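Local coordinates for protein 3-hydroxyacyl-CoA dehydrogenase (PDB 4XGN) that binds NAD and, as a member of the short-chain dehydrogenase family, probably catalyses the NAD-dependent oxidation of 3-hydroxyacyl-CoA to 3-ketoacyl-CoA, at residues E51-A54 / R55-G59; A232-V235 / R236-E240. All blocks are in the same frame, centred on the assembly; numbering follows the deposited sequence.

Contact 1: E51-A54 / R55-G59; sequences EALA and RELGG
Glu51 and Arg55 form a salt bridge one helical turn apart. Arg55 NE gives its hydrogen to Glu51 OE2 over 2.9 Å, with a nearly straight N-H...O angle of 169°. The carboxylate oxygen sits at the guanidinium edge, in its plane. On the other partner the bond falls on the anti side of OE2, and the two flat groups are turned 74° against each other. The Glu51 chain bends at chi2 (59°), which brings OE2 alongside the extended Arg55 chain, at NE. Arg55 CG passes 3.4 Å from Glu51 O.

The backbone bonds are those of an alpha helix up to its last turn. Arg55 N, Glu56 N and Leu57 N bond to the carbonyls of Glu51, Ala52 and Leu53. The chain then leaves the helix at Gly58 in a Schellman motif. Gly58 has the positive phi that glycine tolerates well. Gly59 N reaches back to Ala54 O at 2.8 Å, and Gly58 N bonds to Arg55 O at 3.1 Å. Ala54 O also receives a weak bond from Leu57 N. This ends helix 47-57 of the Rossmann beta-alpha-beta unit and turns the chain toward strand 60-63.

The apolar contact is between Leu53 and Leu57. Leu53 CG lies 3.9 Å from Leu57 CD1, and the two side chains cross at a slant. Both leucines face helix 24-35, where Leu53 meets Ala27 and Leu57 meets Ala30 and Thr34. Ala54 faces the sheet, against Leu42 and Phe61. Glu56 is extended beyond CG, and its OE1 passes 3.6 Å from Leu53 CD1. Its other oxygen, OE2, forms a salt bridge with Arg31 of helix 24-35.

Contact 2: A232-V235 / R236-E240; sequences AMLV and RQIFE
Helix 228-240 packs on the parallel sheet of the Rossmann fold, and here Val235 meets Phe239 on its buried side. Val235 CG1 touches Phe239 CE2 at 3.5 Å, approaching the ring obliquely. The two side chains run alongside each other in the same direction. With Val235 CG1 anti to the backbone N (chi1 171°), this methyl is turned toward the next helical turn. Phe239 continues inward to the ring of Phe16 and to Val147 and Val149. Leu234 CG and Ile238 CD1 make a looser apolar contact at 4.3 Å, and both residues pack on Ile194. The backbone is regular: Phe239 N bonds to Val235 O at 3.0 Å, and Ile238 N to Leu234 O likewise. Gln237 packs on Gln237 of the second subunit, while its OE1 bonds to Asn241 of its own chain.

On the more exposed side of the helix, NE and NH2 of Arg236 both donate to Glu240 OE2. NE reaches OE2 at 3.0 Å from above the carboxylate plane, whereas NH2 meets its syn lone pair at 3.2 Å. NE also bonds weakly to Glu240 OE1. OE2, with two donors, probably carries more of the negative charge than OE1.

How the contacts relate
Contact 2 lies wholly in one helix of the Rossmann fold; contact 1 covers the last turns of another and the turn after it. They do not touch: their centres are 21 Å apart. Contact 1 is partly buried and lies farther from the chain centre, in the unit linking strands 39-44 and 60-63. Contact 2 is buried and packs on strands 146-151 and 189-196. Helix 24-35 is their shared neighbour. Each pairs an i to i+4 arginine-glutamate salt bridge with apolar packing, but the order of acid and base is reversed. Contact 1 includes a Schellman motif at Gly58, and no other chain of the assembly touches it. Contact 2 has an aromatic partner and also meets the second subunit.

Contact 1: E51-A54 / R55-G59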
loop_
_atom_site.group_PDB
_atom_site.type_symbol
_atom_site.label_atom_id
_atom_site.label_comp_id
_atom_site.label_asym_id
_atom_site.label_seq_id
_atom_site.Cartn_x
_atom_site.Cartn_y
_atom_site.Cartn_z
ATOM N N GLU A 51 33.723 3.742 -19.013
ATOM C CA GLU A 51 34.584 4.722 -19.691
ATOM C C GLU A 51 34.140 4.884 -21.147
ATOM O O GLU A 51 34.016 6.008 -21.636
ATOM C CB GLU A 51 36.056 4.350 -19.544
ATOM C CG GLU A 51 37.029 5.241 -20.293
ATOM C CD GLU A 51 36.997 6.726 -19.900
ATOM O OE1 GLU A 51 36.466 7.051 -18.793
ATOM O OE2 GLU A 51 37.576 7.551 -20.677
ATOM N N ALA A 52 33.868 3.772 -21.814
ATOM C CA ALA A 52 33.453 3.835 -23.206
ATOM C C ALA A 52 32.137 4.577 -23.405
ATOM O O ALA A 52 31.992 5.324 -24.337
ATOM C CB ALA A 52 33.366 2.454 -23.801
ATOM N N LEU A 53 31.161 4.323 -22.539
ATOM C CA LEU A 53 29.890 5.018 -22.647
ATOM C C LEU A 53 30.026 6.483 -22.269
ATOM O O LEU A 53 29.426 7.347 -22.894
ATOM C CB LEU A 53 28.787 4.374 -21.787
ATOM C CG LEU A 53 27.391 4.991 -21.961
ATOM C CD1 LEU A 53 26.845 4.897 -23.366
ATOM C CD2 LEU A 53 26.401 4.281 -21.046
ATOM N N ALA A 54 30.804 6.774 -21.239
ATOM C CA ALA A 54 31.018 8.172 -20.879
ATOM C C ALA A 54 31.649 8.943 -22.042
ATOM O O ALA A 54 31.190 10.051 -22.349
ATOM C CB ALA A 54 31.876 8.281 -19.638
ATOM N N ARG A 55 32.616 8.331 -22.721
ATOM C CA ARG A 55 33.157 8.936 -23.958
ATOM C C ARG A 55 32.103 9.140 -25.040
ATOM O O ARG A 55 32.026 10.236 -25.669
ATOM C CB ARG A 55 34.335 8.132 -24.509
ATOM C CG ARG A 55 35.572 8.240 -23.645
ATOM C CD ARG A 55 36.681 7.392 -24.229
ATOM N NE ARG A 55 37.926 7.612 -23.506
ATOM C CZ ARG A 55 39.130 7.719 -24.082
ATOM N NH1 ARG A 55 39.289 7.612 -25.398
ATOM N NH2 ARG A 55 40.217 7.930 -23.335
ATOM N N GLU A 56 31.303 8.097 -25.283
ATOM C CA GLU A 56 30.262 8.126 -26.298
ATOM C C GLU A 56 29.300 9.305 -26.011
ATOM O O GLU A 56 28.851 10.034 -26.954
ATOM C CB GLU A 56 29.539 6.763 -26.367
ATOM C CG GLU A 56 28.510 6.608 -27.475
ATOM C CD GLU A 56 27.758 5.297 -27.433
ATOM O OE1 GLU A 56 28.166 4.344 -26.699
ATOM O OE2 GLU A 56 26.717 5.236 -28.122
ATOM N N LEU A 57 29.025 9.551 -24.729
ATOM C CA LEU A 57 28.066 10.589 -24.316
ATOM C C LEU A 57 28.676 11.934 -23.970
ATOM O O LEU A 57 27.922 12.873 -23.623
ATOM C CB LEU A 57 27.208 10.089 -23.111
ATOM C CG LEU A 57 26.461 8.804 -23.428
ATOM C CD1 LEU A 57 25.604 8.424 -22.222
ATOM C CD2 LEU A 57 25.566 8.867 -24.647
ATOM N N GLY A 58 29.992 12.078 -24.152
ATOM C CA GLY A 58 30.659 13.302 -23.774
ATOM C C GLY A 58 30.581 13.623 -22.288
ATOM O O GLY A 58 30.693 14.787 -21.937
ATOM N N GLY A 59 30.451 12.603 -21.412
ATOM C CA GLY A 59 30.439 12.803 -19.980
ATOM C C GLY A 59 31.681 12.273 -19.299
ATOM O O GLY A 59 32.761 12.218 -19.920
#

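Contact 2: A232-V235 / R236-E240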
loop_
_atom_site.group_PDB
_atom_site.type_symbol
_atom_site.label_atom_id
_atom_site.label_comp_id
_atom_site.label_asym_id
_atom_site.label_seq_id
_atom_site.Cartn_x
_atom_site.Cartn_y
_atom_site.Cartn_z
ATOM N N ALA A 232 13.879 5.456 -18.623
ATOM C CA ALA A 232 14.461 6.744 -18.718
ATOM C C ALA A 232 13.462 7.861 -18.965
ATOM O O ALA A 232 13.622 8.921 -18.405
ATOM C CB ALA A 232 15.496 6.746 -19.814
ATOM N N MET A 233 12.411 7.580 -19.723
ATOM C CA MET A 233 11.354 8.545 -19.938
ATOM C C MET A 233 10.701 8.945 -18.624
ATOM O O MET A 233 10.395 10.133 -18.421
ATOM C CB MET A 233 10.239 7.953 -20.815
ATOM C CG MET A 233 10.496 7.825 -22.306
ATOM S SD MET A 233 9.072 6.887 -22.979
ATOM C CE MET A 233 7.798 7.977 -22.417
ATOM N N LEU A 234 10.466 7.952 -17.737
ATOM C CA LEU A 234 9.876 8.268 -16.457
ATOM C C LEU A 234 10.829 9.052 -15.572
ATOM O O LEU A 234 10.420 9.956 -14.845
ATOM C CB LEU A 234 9.395 6.998 -15.742
ATOM C CG LEU A 234 8.640 7.187 -14.415
ATOM C CD1 LEU A 234 7.474 8.127 -14.526
ATOM C CD2 LEU A 234 8.261 5.818 -13.890
ATOM N N VAL A 235 12.117 8.734 -15.627
ATOM C CA VAL A 235 13.089 9.545 -14.889
ATOM C C VAL A 235 12.966 11.037 -15.333
ATOM O O VAL A 235 12.982 11.957 -14.512
ATOM C CB VAL A 235 14.561 9.051 -15.109
ATOM C CG1 VAL A 235 15.579 10.023 -14.512
ATOM C CG2 VAL A 235 14.778 7.676 -14.521
ATOM N N ARG A 236 12.951 11.270 -16.639
ATOM C CA ARG A 236 12.847 12.661 -17.140
ATOM C C ARG A 236 11.588 13.347 -16.637
ATOM O O ARG A 236 11.618 14.486 -16.220
ATOM C CB ARG A 236 12.876 12.640 -18.664
ATOM C CG ARG A 236 12.585 13.980 -19.293
ATOM C CD ARG A 236 12.950 14.061 -20.756
ATOM N NE ARG A 236 12.858 15.462 -21.137
ATOM C CZ ARG A 236 13.300 15.964 -22.288
ATOM N NH1 ARG A 236 13.772 15.167 -23.241
ATOM N NH2 ARG A 236 13.223 17.272 -22.507
ATOM N N GLN A 237 10.468 12.626 -16.616
ATOM C CA GLN A 237 9.202 13.217 -16.101
ATOM C C GLN A 237 9.354 13.628 -14.637
ATOM O O GLN A 237 8.886 14.680 -14.225
ATOM C CB GLN A 237 8.026 12.276 -16.313
ATOM C CG GLN A 237 6.759 12.642 -15.532
ATOM C CD GLN A 237 6.048 13.911 -15.986
ATOM O OE1 GLN A 237 5.168 14.413 -15.259
ATOM N NE2 GLN A 237 6.428 14.459 -17.146
ATOM N N ILE A 238 9.976 12.766 -13.830
ATOM C CA ILE A 238 10.235 13.100 -12.462
ATOM C C ILE A 238 11.109 14.341 -12.314
ATOM O O ILE A 238 10.803 15.222 -11.515
ATOM C CB ILE A 238 10.843 11.918 -11.689
ATOM C CG1 ILE A 238 9.818 10.792 -11.557
ATOM C CG2 ILE A 238 11.429 12.423 -10.347
ATOM C CD1 ILE A 238 10.407 9.443 -11.181
ATOM N N PHE A 239 12.196 14.433 -13.090
ATOM C CA PHE A 239 12.975 15.663 -13.108
ATOM C C PHE A 239 12.177 16.885 -13.498
ATOM O O PHE A 239 12.326 17.893 -12.849
ATOM C CB PHE A 239 14.224 15.523 -14.010
ATOM C CG PHE A 239 15.305 14.604 -13.469
ATOM C CD1 PHE A 239 15.584 14.518 -12.126
ATOM C CD2 PHE A 239 16.107 13.885 -14.355
ATOM C CE1 PHE A 239 16.602 13.677 -11.658
ATOM C CE2 PHE A 239 17.129 13.058 -13.908
ATOM C CZ PHE A 239 17.364 12.942 -12.557
ATOM N N GLU A 240 11.295 16.773 -14.489
ATOM C CA GLU A 240 10.562 17.926 -15.010
ATOM C C GLU A 240 9.252 18.248 -14.304
ATOM O O GLU A 240 8.622 19.234 -14.670
ATOM C CB GLU A 240 10.354 17.763 -16.519
ATOM C CG GLU A 240 11.697 17.690 -17.264
ATOM C CD GLU A 240 11.596 17.546 -18.778
ATOM O OE1 GLU A 240 10.580 17.037 -19.308
ATOM O OE2 GLU A 240 12.563 17.924 -19.461
#